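Local coordinates for uncharacterized protein (Parabacteroides merdae, PDB 4R7F) that is of unknown function but has three immunoglobulin-like beta-sandwich domains, one region matching the first domain of type 9 secretion system plug proteins, at residues N115-V120 against I130-F135; Y55-C60 against G77-T82. One frame throughout, in Å; residues are numbered along the deposited sequence. Where two conformers were deposited one is given.

Interaction 1. Residues N115-V120 against I130-F135; sequences NYAIQV and IFTACF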
loop_
_atom_site.group_PDB
_atom_site.type_symbol
_atom_site.label_atom_id
_atom_site.label_comp_id
_atom_site.label_asym_id
_atom_site.label_seq_id
_atom_site.Cartn_x
_atom_site.Cartn_y
_atom_site.Cartn_z
ATOM N N ASN A 115 -1.592 -4.540 -25.509
ATOM C CA ASN A 115 -1.941 -5.798 -24.885
ATOM C C ASN A 115 -1.287 -6.975 -25.636
ATOM O O ASN A 115 -1.375 -7.043 -26.868
ATOM C CB ASN A 115 -3.448 -5.933 -24.892
ATOM C CG ASN A 115 -4.124 -5.029 -23.878
ATOM O OD1 ASN A 115 -3.494 -4.564 -22.929
ATOM N ND2 ASN A 115 -5.410 -4.748 -24.096
ATOM N N TYR A 116 -0.642 -7.875 -24.910
ATOM C CA TYR A 116 -0.006 -9.073 -25.522
ATOM C C TYR A 116 -0.570 -10.378 -24.955
ATOM O O TYR A 116 -0.798 -10.494 -23.746
ATOM C CB TYR A 116 1.513 -9.079 -25.331
ATOM C CG TYR A 116 2.235 -8.039 -26.156
ATOM C CD1 TYR A 116 2.447 -6.751 -25.675
ATOM C CD2 TYR A 116 2.686 -8.336 -27.419
ATOM C CE1 TYR A 116 3.070 -5.788 -26.449
ATOM C CE2 TYR A 116 3.318 -7.384 -28.190
ATOM C CZ TYR A 116 3.504 -6.120 -27.704
ATOM O OH TYR A 116 4.148 -5.218 -28.486
ATOM N N ALA A 117 -0.806 -11.346 -25.848
ATOM C CA ALA A 117 -1.227 -12.667 -25.474
ATOM C C ALA A 117 -0.216 -13.695 -25.956
ATOM O O ALA A 117 0.111 -13.781 -27.148
ATOM C CB ALA A 117 -2.590 -12.955 -26.032
ATOM N N ILE A 118 0.289 -14.471 -25.001
ATOM C CA ILE A 118 1.286 -15.497 -25.255
ATOM C C ILE A 118 0.579 -16.831 -25.323
ATOM O O ILE A 118 0.056 -17.294 -24.314
ATOM C CB ILE A 118 2.346 -15.549 -24.136
ATOM C CG1 ILE A 118 3.086 -14.225 -24.038
ATOM C CG2 ILE A 118 3.338 -16.654 -24.398
ATOM C CD1 ILE A 118 3.546 -13.655 -25.365
ATOM N N GLN A 119 0.547 -17.456 -26.498
ATOM C CA GLN A 119 -0.138 -18.741 -26.628
ATOM C C GLN A 119 0.921 -19.802 -26.666
ATOM O O GLN A 119 1.860 -19.683 -27.424
ATOM C CB GLN A 119 -0.965 -18.790 -27.882
ATOM C CG GLN A 119 -1.824 -17.578 -28.015
ATOM C CD GLN A 119 -3.121 -17.886 -28.675
ATOM O OE1 GLN A 119 -3.241 -17.869 -29.901
ATOM N NE2 GLN A 119 -4.118 -18.175 -27.858
ATOM N N VAL A 120 0.792 -20.805 -25.806
ATOM C CA VAL A 120 1.781 -21.861 -25.695
ATOM C C VAL A 120 1.187 -23.165 -26.213
ATOM O O VAL A 120 -0.023 -23.389 -26.171
ATOM C CB VAL A 120 2.315 -22.001 -24.265
ATOM C CG1 VAL A 120 3.306 -23.155 -24.155
ATOM C CG2 VAL A 120 2.949 -20.674 -23.822
ATOM N N ILE A 130 -2.397 -24.892 -25.614
ATOM C CA ILE A 130 -2.612 -25.424 -24.280
ATOM C C ILE A 130 -2.882 -24.393 -23.182
ATOM O O ILE A 130 -3.500 -24.730 -22.165
ATOM C CB ILE A 130 -1.467 -26.354 -23.811
ATOM C CG1 ILE A 130 -0.145 -25.622 -23.686
ATOM C CG2 ILE A 130 -1.349 -27.553 -24.744
ATOM C CD1 ILE A 130 0.932 -26.508 -23.120
ATOM N N PHE A 131 -2.358 -23.178 -23.340
ATOM C CA PHE A 131 -2.759 -22.044 -22.512
ATOM C C PHE A 131 -2.402 -20.738 -23.191
ATOM O O PHE A 131 -1.579 -20.703 -24.076
ATOM C CB PHE A 131 -2.166 -22.129 -21.113
ATOM C CG PHE A 131 -0.700 -21.779 -21.014
ATOM C CD1 PHE A 131 -0.287 -20.457 -20.994
ATOM C CD2 PHE A 131 0.250 -22.774 -20.858
ATOM C CE1 PHE A 131 1.044 -20.120 -20.853
ATOM C CE2 PHE A 131 1.591 -22.451 -20.713
ATOM C CZ PHE A 131 1.989 -21.133 -20.716
ATOM N N THR A 132 -3.072 -19.690 -22.764
ATOM C CA THR A 132 -2.783 -18.317 -23.113
ATOM C C THR A 132 -2.414 -17.557 -21.831
ATOM O O THR A 132 -3.079 -17.696 -20.814
ATOM C CB THR A 132 -4.035 -17.727 -23.758
ATOM O OG1 THR A 132 -4.354 -18.531 -24.883
ATOM C CG2 THR A 132 -3.825 -16.323 -24.220
ATOM N N ALA A 133 -1.319 -16.805 -21.861
ATOM C CA ALA A 133 -0.958 -15.903 -20.768
ATOM C C ALA A 133 -0.919 -14.477 -21.273
ATOM O O ALA A 133 -0.312 -14.191 -22.294
ATOM C CB ALA A 133 0.369 -16.268 -20.187
ATOM N N CYS A 134 -1.608 -13.587 -20.564
ATOM C CA CYS A 134 -1.857 -12.231 -21.041
ATOM C C CYS A 134 -1.231 -11.192 -20.101
ATOM O O CYS A 134 -1.353 -11.309 -18.881
ATOM C CB CYS A 134 -3.368 -11.980 -21.097
ATOM S SG CYS A 134 -4.233 -12.729 -22.473
ATOM N N PHE A 135 -0.595 -10.174 -20.688
ATOM C CA PHE A 135 0.024 -9.078 -19.956
ATOM C C PHE A 135 0.036 -7.858 -20.862
ATOM O O PHE A 135 -0.215 -7.948 -22.077
ATOM C CB PHE A 135 1.454 -9.421 -19.500
ATOM C CG PHE A 135 2.413 -9.663 -20.630
ATOM C CD1 PHE A 135 2.567 -10.931 -21.168
ATOM C CD2 PHE A 135 3.146 -8.613 -21.179
ATOM C CE1 PHE A 135 3.432 -11.147 -22.234
ATOM C CE2 PHE A 135 4.003 -8.812 -22.253
ATOM C CZ PHE A 135 4.147 -10.085 -22.777
#

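Interaction 2. Residues Y55-C60 against G77-T82; sequences YNVVHC and GFQGTT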
loop_
_atom_site.group_PDB
_atom_site.type_symbol
_atom_site.label_atom_id
_atom_site.label_comp_id
_atom_site.label_asym_id
_atom_site.label_seq_id
_atom_site.Cartn_x
_atom_site.Cartn_y
_atom_site.Cartn_z
ATOM N N TYR A 55 6.048 -21.030 -27.974
ATOM C CA TYR A 55 5.007 -19.985 -27.875
ATOM C C TYR A 55 4.931 -19.033 -29.066
ATOM O O TYR A 55 5.903 -18.863 -29.782
ATOM C CB TYR A 55 5.206 -19.169 -26.597
ATOM C CG TYR A 55 6.490 -18.386 -26.551
ATOM C CD1 TYR A 55 7.674 -19.000 -26.163
ATOM C CD2 TYR A 55 6.525 -17.031 -26.862
ATOM C CE1 TYR A 55 8.862 -18.300 -26.105
ATOM C CE2 TYR A 55 7.719 -16.316 -26.796
ATOM C CZ TYR A 55 8.889 -16.966 -26.423
ATOM O OH TYR A 55 10.099 -16.314 -26.354
ATOM N N ASN A 56 3.743 -18.449 -29.261
ATOM C CA ASN A 56 3.517 -17.326 -30.159
ATOM C C ASN A 56 3.094 -16.067 -29.406
ATOM O O ASN A 56 2.344 -16.135 -28.425
ATOM C CB ASN A 56 2.382 -17.616 -31.146
ATOM C CG ASN A 56 2.602 -18.865 -31.943
ATOM O OD1 ASN A 56 3.714 -19.195 -32.357
ATOM N ND2 ASN A 56 1.524 -19.564 -32.181
ATOM N N VAL A 57 3.507 -14.918 -29.930
ATOM C CA VAL A 57 3.136 -13.626 -29.400
ATOM C C VAL A 57 1.999 -13.054 -30.248
ATOM O O VAL A 57 2.112 -12.938 -31.480
ATOM C CB VAL A 57 4.362 -12.699 -29.386
ATOM C CG1 VAL A 57 4.042 -11.358 -28.764
ATOM C CG2 VAL A 57 5.481 -13.366 -28.606
ATOM N N VAL A 58 0.891 -12.715 -29.588
ATOM C CA VAL A 58 -0.254 -12.105 -30.265
ATOM C C VAL A 58 -0.432 -10.698 -29.742
ATOM O O VAL A 58 -0.572 -10.478 -28.537
ATOM C CB VAL A 58 -1.562 -12.877 -30.055
ATOM C CG1 VAL A 58 -2.707 -12.137 -30.710
ATOM C CG2 VAL A 58 -1.480 -14.293 -30.628
ATOM N N HIS A 59 -0.410 -9.734 -30.651
ATOM C CA HIS A 59 -0.658 -8.382 -30.255
ATOM C C HIS A 59 -2.169 -8.106 -30.312
ATOM O O HIS A 59 -2.817 -8.408 -31.327
ATOM C CB HIS A 59 0.088 -7.387 -31.125
ATOM C CG HIS A 59 -0.036 -5.987 -30.622
ATOM N ND1 HIS A 59 -1.027 -5.128 -31.044
ATOM C CD2 HIS A 59 0.650 -5.326 -29.661
ATOM C CE1 HIS A 59 -0.903 -3.977 -30.410
ATOM N NE2 HIS A 59 0.087 -4.081 -29.544
ATOM N N CYS A 60 -2.697 -7.494 -29.232
ATOM C CA CYS A 60 -4.118 -7.233 -29.091
ATOM C C CYS A 60 -4.447 -5.774 -28.907
ATOM O O CYS A 60 -3.669 -4.976 -28.420
ATOM C CB CYS A 60 -4.691 -8.016 -27.897
ATOM S SG CYS A 60 -4.450 -9.801 -28.000
ATOM N N GLY A 77 12.087 -10.856 -33.352
ATOM C CA GLY A 77 12.240 -12.270 -33.038
ATOM C C GLY A 77 11.186 -13.097 -33.738
ATOM O O GLY A 77 10.283 -12.558 -34.378
ATOM N N PHE A 78 11.289 -14.419 -33.604
ATOM C CA PHE A 78 10.402 -15.328 -34.333
ATOM C C PHE A 78 9.274 -15.903 -33.472
ATOM O O PHE A 78 9.382 -16.034 -32.248
ATOM C CB PHE A 78 11.208 -16.478 -34.949
ATOM C CG PHE A 78 12.365 -16.023 -35.791
ATOM C CD1 PHE A 78 12.146 -15.366 -37.003
ATOM C CD2 PHE A 78 13.678 -16.253 -35.378
ATOM C CE1 PHE A 78 13.211 -14.945 -37.783
ATOM C CE2 PHE A 78 14.744 -15.837 -36.159
ATOM C CZ PHE A 78 14.508 -15.180 -37.361
ATOM N N GLN A 79 8.186 -16.245 -34.146
ATOM C CA GLN A 79 7.147 -17.050 -33.564
ATOM C C GLN A 79 7.680 -18.449 -33.380
ATOM O O GLN A 79 8.612 -18.869 -34.076
ATOM C CB GLN A 79 5.939 -17.119 -34.492
ATOM C CG GLN A 79 5.232 -15.793 -34.726
ATOM C CD GLN A 79 4.451 -15.279 -33.522
ATOM O OE1 GLN A 79 4.914 -15.351 -32.372
ATOM N NE2 GLN A 79 3.277 -14.703 -33.791
ATOM N N GLY A 80 7.071 -19.178 -32.457
ATOM C CA GLY A 80 7.386 -20.590 -32.278
ATOM C C GLY A 80 8.695 -20.842 -31.555
ATOM O O GLY A 80 9.344 -21.840 -31.789
ATOM N N THR A 81 9.065 -19.948 -30.648
ATOM C CA THR A 81 10.271 -20.128 -29.884
ATOM C C THR A 81 10.098 -21.168 -28.773
ATOM O O THR A 81 9.040 -21.259 -28.145
ATOM C CB THR A 81 10.686 -18.814 -29.236
ATOM O OG1 THR A 81 10.590 -17.757 -30.202
ATOM C CG2 THR A 81 12.090 -18.943 -28.656
ATOM N N THR A 82 11.174 -21.913 -28.534
ATOM C CA THR A 82 11.146 -22.956 -27.510
ATOM C C THR A 82 11.275 -22.377 -26.090
ATOM O O THR A 82 11.882 -21.338 -25.840
ATOM C CB THR A 82 12.187 -24.082 -27.781
ATOM O OG1 THR A 82 11.964 -24.621 -29.084
ATOM C CG2 THR A 82 12.049 -25.236 -26.784
#

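Interaction 1. Residues N115-V120 against I130-F135
Residues 115-120 and 130-135 run antiparallel, their short axes at 159°, and the ladder pairs Tyr116 with Phe135, Ile118 with Ala133 and Val120 with Phe131 as hydrogen-bonded pairs; Ile118 N to Ala133 O, at 2.8 Å, is the shortest of the backbone bonds. These three pairs share one face. There Val120 lies beside Phe131, its CB over one face of the ring, 3.8 Å from the centroid, and its CG2 3.3 Å from Phe131 CZ. Phe135 CG sits between its backbone N and carbonyl carbon (chi1 63°), which folds the ring back over the neighbouring strand: Tyr116 CB covers one face, while Ile118 CG1 meets CE1 of Phe135 at the rim, 3.6 Å away. The Tyr116 and Phe135 rings are nearly parallel but barely overlap. On the other face, Gln119 NE2 donates to Thr132 OG1 at 3.0 Å, the hydroxyl oxygen lying in the amide plane. A leucine in place of Gln119 would probably leave Thr132 OG1 without this donor. This is a beta hairpin in a sandwich: Phe131, Ala133 and Ile118 pack on Ile41 of strand 39-46 in the facing sheet, while strand 53-60 flanks strand 114-122 on its other side.

Interaction 2. Residues Y55-C60 against G77-T82
Tyr55 O accepts two backbone N-H groups from residues 77-82: Gly80 N at 2.9 Å, tilted 30° from the carbonyl plane, and Thr81 N through a weak bond at 3.5 Å. With Tyr55 N giving its hydrogen to Thr81 O at 3.0 Å, Gly80 and Thr81 together face Tyr55 across the ladder, forming a beta bulge. The positive phi of Gly80 (76°) at the first bulge position, a conformation that glycine adopts readily, makes it the G1 type. The case illustrates how a side chain can carry on a backbone pairing where a strand gives out. Just before the bulge, the primary amide of Gln79 reads Val57 as a second strand would: Gln79 OE1 takes Val57 N on a lone pair at 2.9 Å, and Gln79 NE2 returns a bond to Val57 O at 3.1 Å. Two nearly straight bonds thus fix the rotation of the amide. The Gln79 chain, bent at chi2 (-71°), brings OE1 to the strand, where it also lies 3.3 Å from Asn56 CA. Within the bulge, Tyr55 and Thr81 lie side by side and point the same way, with Thr81 CB 3.7 Å from Tyr55 CE1. Val57 O has a further partner in Tyr74 OH, and Gln79 packs on Pro71 and Tyr74, so helix 71-74 borders the amide. Tyr55 packs on Leu101 and Leu103 of strand 96-103 in the facing sheet and on Ile118, while strand 114-122 pairs with the opposite edge of strand 53-60.

Interactions 1 and 2 show how neighbouring pairings build one sheet. Their centres are about 9 Å apart, and strands 53-60 and 114-122 are adjacent and antiparallel, so the order across this region is 81-82, 53-60, 114-122, 129-138. Along the chain they come in series, the 55-60/77-82 contact closing before the 115-120/130-135 hairpin opens. Backbone contacts join them directly: Asn115 O lies 2.7 Å from Cys60 N and Ala117 O 2.8 Å from Val58 N, both probable hydrogen bonds, while the rings of Tyr116 and His59 meet edge-to-face. All four segments belong to the region related to the first domain of type 9 secretion system plug proteins, consistent with a single immunoglobulin-like sandwich.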